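Local coordinates for fatty acid-binding protein 2 (Manduca sexta, PDB 1MDC) that binds fatty acids in a one-to-one molar ratio, holding them inside a beta-barrel, at residues E14-D17 / G18-S22; M42-G46 / D47-N51. One frame throughout, in Å; residues are numbered along the deposited sequence.

Contact 1: E14-D17 / G18-S22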
loop_
_atom_site.group_PDB
_atom_site.type_symbol
_atom_site.label_atom_id
_atom_site.label_comp_id
_atom_site.label_asym_id
_atom_site.label_seq_id
_atom_site.Cartn_x
_atom_site.Cartn_y
_atom_site.Cartn_z
ATOM N N GLU A 14 4.555 9.593 8.093
ATOM C CA GLU A 14 5.868 10.118 8.396
ATOM C C GLU A 14 6.876 9.604 7.399
ATOM O O GLU A 14 6.808 8.435 7.051
ATOM C CB GLU A 14 6.299 9.556 9.790
ATOM C CG GLU A 14 5.302 9.933 10.837
ATOM C CD GLU A 14 5.591 9.340 12.167
ATOM O OE1 GLU A 14 5.543 8.040 12.200
ATOM O OE2 GLU A 14 5.839 10.015 13.103
ATOM N N ASN A 15 7.805 10.471 6.958
ATOM C CA ASN A 15 8.857 10.100 6.011
ATOM C C ASN A 15 8.364 9.570 4.683
ATOM O O ASN A 15 9.117 8.912 3.967
ATOM C CB ASN A 15 9.870 9.093 6.654
ATOM C CG ASN A 15 10.572 9.694 7.863
ATOM O OD1 ASN A 15 10.666 10.925 8.005
ATOM N ND2 ASN A 15 11.056 8.844 8.751
ATOM N N PHE A 16 7.108 9.853 4.345
ATOM C CA PHE A 16 6.581 9.367 3.085
ATOM C C PHE A 16 7.232 10.076 1.899
ATOM O O PHE A 16 7.507 9.494 0.871
ATOM C CB PHE A 16 5.046 9.369 3.079
ATOM C CG PHE A 16 4.341 8.656 1.923
ATOM C CD1 PHE A 16 4.664 7.352 1.583
ATOM C CD2 PHE A 16 3.327 9.321 1.215
ATOM C CE1 PHE A 16 3.982 6.699 0.541
ATOM C CE2 PHE A 16 2.654 8.694 0.160
ATOM C CZ PHE A 16 2.995 7.383 -0.164
ATOM N N ASP A 17 7.497 11.348 2.033
ATOM C CA ASP A 17 8.129 12.045 0.925
ATOM C C ASP A 17 9.509 11.455 0.618
ATOM O O ASP A 17 9.946 11.316 -0.523
ATOM C CB ASP A 17 8.231 13.533 1.314
ATOM C CG ASP A 17 8.874 14.389 0.220
ATOM O OD1 ASP A 17 8.009 14.860 -0.637
ATOM O OD2 ASP A 17 10.065 14.645 0.135
ATOM N N GLY A 18 10.216 11.088 1.677
ATOM C CA GLY A 18 11.543 10.507 1.577
ATOM C C GLY A 18 11.500 9.213 0.850
ATOM O O GLY A 18 12.336 8.921 -0.000
ATOM N N PHE A 19 10.495 8.423 1.184
ATOM C CA PHE A 19 10.371 7.160 0.505
ATOM C C PHE A 19 10.060 7.378 -0.988
ATOM O O PHE A 19 10.596 6.679 -1.834
ATOM C CB PHE A 19 9.168 6.288 1.090
ATOM C CG PHE A 19 8.746 5.195 0.151
ATOM C CD1 PHE A 19 9.535 4.065 -0.037
ATOM C CD2 PHE A 19 7.555 5.297 -0.543
ATOM C CE1 PHE A 19 9.139 3.052 -0.903
ATOM C CE2 PHE A 19 7.152 4.285 -1.440
ATOM C CZ PHE A 19 7.931 3.171 -1.615
ATOM N N LEU A 20 9.179 8.319 -1.330
ATOM C CA LEU A 20 8.845 8.524 -2.737
ATOM C C LEU A 20 10.031 9.022 -3.548
ATOM O O LEU A 20 10.168 8.715 -4.737
ATOM C CB LEU A 20 7.703 9.476 -2.849
ATOM C CG LEU A 20 6.414 8.893 -2.240
ATOM C CD1 LEU A 20 5.382 9.974 -2.157
ATOM C CD2 LEU A 20 5.855 7.781 -3.090
ATOM N N LYS A 21 10.900 9.796 -2.896
ATOM C CA LYS A 21 12.085 10.313 -3.584
ATOM C C LYS A 21 12.989 9.151 -3.957
ATOM O O LYS A 21 13.554 9.056 -5.031
ATOM C CB LYS A 21 12.882 11.373 -2.803
ATOM C CG LYS A 21 12.135 12.713 -2.732
ATOM C CD LYS A 21 12.767 13.595 -1.660
ATOM C CE LYS A 21 12.349 15.030 -1.680
ATOM N NZ LYS A 21 12.443 15.591 -0.326
ATOM N N SER A 22 13.119 8.224 -3.044
ATOM C CA SER A 22 13.948 7.062 -3.266
ATOM C C SER A 22 13.409 6.188 -4.371
ATOM O O SER A 22 14.099 5.285 -4.857
ATOM C CB SER A 22 14.069 6.268 -1.952
ATOM O OG SER A 22 12.962 5.302 -1.849
#

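Contact 2: M42-G46 / D47-N51. Unlike the reference sequence in segment 47-51: Asn51 (reference Ile).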
loop_
_atom_site.group_PDB
_atom_site.type_symbol
_atom_site.label_atom_id
_atom_site.label_comp_id
_atom_site.label_asym_id
_atom_site.label_seq_id
_atom_site.Cartn_x
_atom_site.Cartn_y
_atom_site.Cartn_z
ATOM N N MET A 42 -10.451 -4.183 2.735
ATOM C CA MET A 42 -10.081 -5.535 2.304
ATOM C C MET A 42 -11.209 -6.515 2.605
ATOM O O MET A 42 -11.820 -6.369 3.654
ATOM C CB MET A 42 -8.815 -6.025 3.099
ATOM C CG MET A 42 -8.222 -7.148 2.333
ATOM S SD MET A 42 -6.590 -7.496 2.980
ATOM C CE MET A 42 -6.412 -9.269 2.781
ATOM N N GLU A 43 -11.467 -7.474 1.693
ATOM C CA GLU A 43 -12.509 -8.500 1.812
ATOM C C GLU A 43 -11.931 -9.858 1.463
ATOM O O GLU A 43 -11.010 -9.939 0.666
ATOM C CB GLU A 43 -13.762 -8.249 1.005
ATOM C CG GLU A 43 -14.233 -6.897 1.451
ATOM C CD GLU A 43 -15.670 -6.629 1.460
ATOM O OE1 GLU A 43 -16.137 -6.362 0.281
ATOM O OE2 GLU A 43 -16.295 -6.602 2.477
ATOM N N ALA A 44 -12.468 -10.913 2.085
ATOM C CA ALA A 44 -12.041 -12.297 1.849
ATOM C C ALA A 44 -13.114 -12.929 0.980
ATOM O O ALA A 44 -14.307 -12.691 1.167
ATOM C CB ALA A 44 -11.735 -13.071 3.138
ATOM N N ASN A 45 -12.688 -13.705 0.005
ATOM C CA ASN A 45 -13.585 -14.349 -0.918
ATOM C C ASN A 45 -13.261 -15.815 -1.066
ATOM O O ASN A 45 -13.321 -16.399 -2.143
ATOM C CB ASN A 45 -13.286 -13.679 -2.226
ATOM C CG ASN A 45 -14.348 -12.712 -2.601
ATOM O OD1 ASN A 45 -14.936 -12.882 -3.677
ATOM N ND2 ASN A 45 -14.588 -11.708 -1.745
ATOM N N GLY A 46 -12.900 -16.415 0.044
ATOM C CA GLY A 46 -12.575 -17.813 0.021
ATOM C C GLY A 46 -11.161 -18.027 -0.452
ATOM O O GLY A 46 -10.206 -17.948 0.312
ATOM N N ASP A 47 -11.071 -18.286 -1.740
ATOM C CA ASP A 47 -9.832 -18.525 -2.428
ATOM C C ASP A 47 -8.987 -17.247 -2.648
ATOM O O ASP A 47 -7.761 -17.305 -2.709
ATOM C CB ASP A 47 -10.269 -19.233 -3.756
ATOM C CG ASP A 47 -10.734 -20.720 -3.632
ATOM O OD1 ASP A 47 -11.240 -21.093 -2.447
ATOM O OD2 ASP A 47 -10.651 -21.513 -4.573
ATOM N N SER A 48 -9.624 -16.075 -2.766
ATOM C CA SER A 48 -8.889 -14.836 -2.990
ATOM C C SER A 48 -9.331 -13.696 -2.075
ATOM O O SER A 48 -10.296 -13.780 -1.332
ATOM C CB SER A 48 -9.158 -14.485 -4.484
ATOM O OG SER A 48 -10.421 -13.853 -4.610
ATOM N N TYR A 49 -8.613 -12.605 -2.118
ATOM C CA TYR A 49 -8.951 -11.458 -1.312
ATOM C C TYR A 49 -9.155 -10.325 -2.318
ATOM O O TYR A 49 -8.676 -10.433 -3.454
ATOM C CB TYR A 49 -7.756 -11.069 -0.417
ATOM C CG TYR A 49 -7.419 -12.103 0.654
ATOM C CD1 TYR A 49 -8.053 -12.059 1.874
ATOM C CD2 TYR A 49 -6.486 -13.121 0.360
ATOM C CE1 TYR A 49 -7.718 -13.018 2.862
ATOM C CE2 TYR A 49 -6.166 -14.072 1.318
ATOM C CZ TYR A 49 -6.801 -14.006 2.573
ATOM O OH TYR A 49 -6.463 -14.948 3.528
ATOM N N SER A 50 -9.849 -9.273 -1.886
ATOM C CA SER A 50 -10.127 -8.101 -2.712
ATOM C C SER A 50 -9.753 -6.866 -1.916
ATOM O O SER A 50 -10.044 -6.802 -0.728
ATOM C CB SER A 50 -11.639 -7.850 -2.955
ATOM O OG SER A 50 -12.145 -8.806 -3.835
ATOM N N ASN A 51 -9.131 -5.888 -2.565
ATOM C CA ASN A 51 -8.748 -4.651 -1.913
ATOM C C ASN A 51 -9.358 -3.514 -2.700
ATOM O O ASN A 51 -9.136 -3.404 -3.903
ATOM C CB ASN A 51 -7.195 -4.589 -1.969
ATOM C CG ASN A 51 -6.495 -3.462 -1.303
ATOM O OD1 ASN A 51 -5.348 -3.109 -1.663
ATOM N ND2 ASN A 51 -7.158 -2.918 -0.313
#

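Contact 1: E14-D17 / G18-S22
Leu20 and Phe16, one helical turn apart, illustrate how a short helix builds an apolar flank. The methyl CD1 of Leu20 lies over one face of the Phe16 ring in a CH-pi contact, 4.0 Å from the ring centroid and 18° off its normal. Phe19 approaches the same ring obliquely, with its CD2 4.0 Å from CE1 of Phe16. On the solvent side, Lys21 NZ reaches Asp17 OD2 at 2.6 Å, a short salt bridge that meets the carboxylate oxygen nearly along its C-O bond. Its geometry follows from the torsions: Asp17 swings its carboxylate to lie anti to the main-chain nitrogen (chi1 180°), while the lysine chain runs back extended to meet it.

Beneath these side chains, three i-to-i+4 backbone bonds hold the spacing. Phe19 N reaches Asn15 O at 3.1 Å, Leu20 N reaches Phe16 O at 3.0 Å, and Lys21 N reaches Asp17 O, also at 3.0 Å. Asn15 occupies the N-cap position, yet its side chain makes no capping bond; its amide ND2 is bonded to Val125 O instead. At the far end Ser22 OG donates to Phe19 O at 2.7 Å and also bonds Ser119.

Farther out, Leu20 packs on helix 27-35, and Phe19 touches both the bound palmitic acid and the wall residues Ile117 and Trp122. Helix 16-21 belongs to the helix-turn-helix lid of the fatty-acid binding protein fold. Chemically, the turn is divided: a paired charge lies on its outer flank, where the helix start would be expected to favour the aspartate's negative charge, while on its aromatic flank Phe16 makes a cation-pi contact with Arg128, which makes it a second-shell neighbour of a hexadecanoate-binding residue and may limit the guanidinium's freedom.

Contact 2: M42-G46 / D47-N51
Glu43 O is approached by two groups of the facing strand: Ser50 N donates a hydrogen bond at 2.9 Å, and Tyr49 CA adds a CA-H...O contact at 3.2 Å. The return bond, Glu43 N to Ser50 O, is likewise 2.9 Å long and fairly straight, 158° at the hydrogen. Ser50 O also receives Met42 CA at 3.3 Å, which gives each carbonyl of this hydrogen-bonded pair one N-H and one C-H partner.

The side chains of Met42, Ala44 and Tyr49 share one face of this antiparallel hairpin. Met42 sends CG anti to its main-chain nitrogen (chi1 -161°), and a bend farther along brings CE obliquely against the Tyr49 ring, 3.4 Å from CD1, a tight fit. Ala44 CB lies 4.0 Å from that same CD1 of Tyr49. Val86 of strand 78-87 meets both Met42 and Tyr49.

Gly46 and Asp47 form the two-residue connection, with backbone angles close to those of a type II' turn; Gly46, at i+1, has angles at which a beta carbon would press on the carbonyl O of Asn45. Next to the turn Asn45 N reaches Ser48 O at 2.7 Å in a bent bond. The barrel-wall hairpin of strands 39-45 and 48-54 is thus secured centrally by paired amides and on one face by the methionine methyl set obliquely against the tyrosine ring, while Ser48 N is buried with no partner in the model.

From the N terminus, strand 8-14 runs straight into contact 1, which closes a single helical turn within helix 16-21. The chain then passes through helix 27-35 and enters strand 39-45, which lies antiparallel beside strand 8-14 in the sheet. Contact 2 closes next, as the tight reversal into strand 48-54. The two local closures are in series, and they neither nest nor cross. The centres of contact 1 and contact 2 are about 29 Å apart, on opposite sides of the chain's centre. Contact 1 ties the helical lid to the C-terminal strands and the ligand, whereas contact 2 joins neighbouring strands of the barrel wall; the Met42 side chain there is about 10 Å from the palmitic acid.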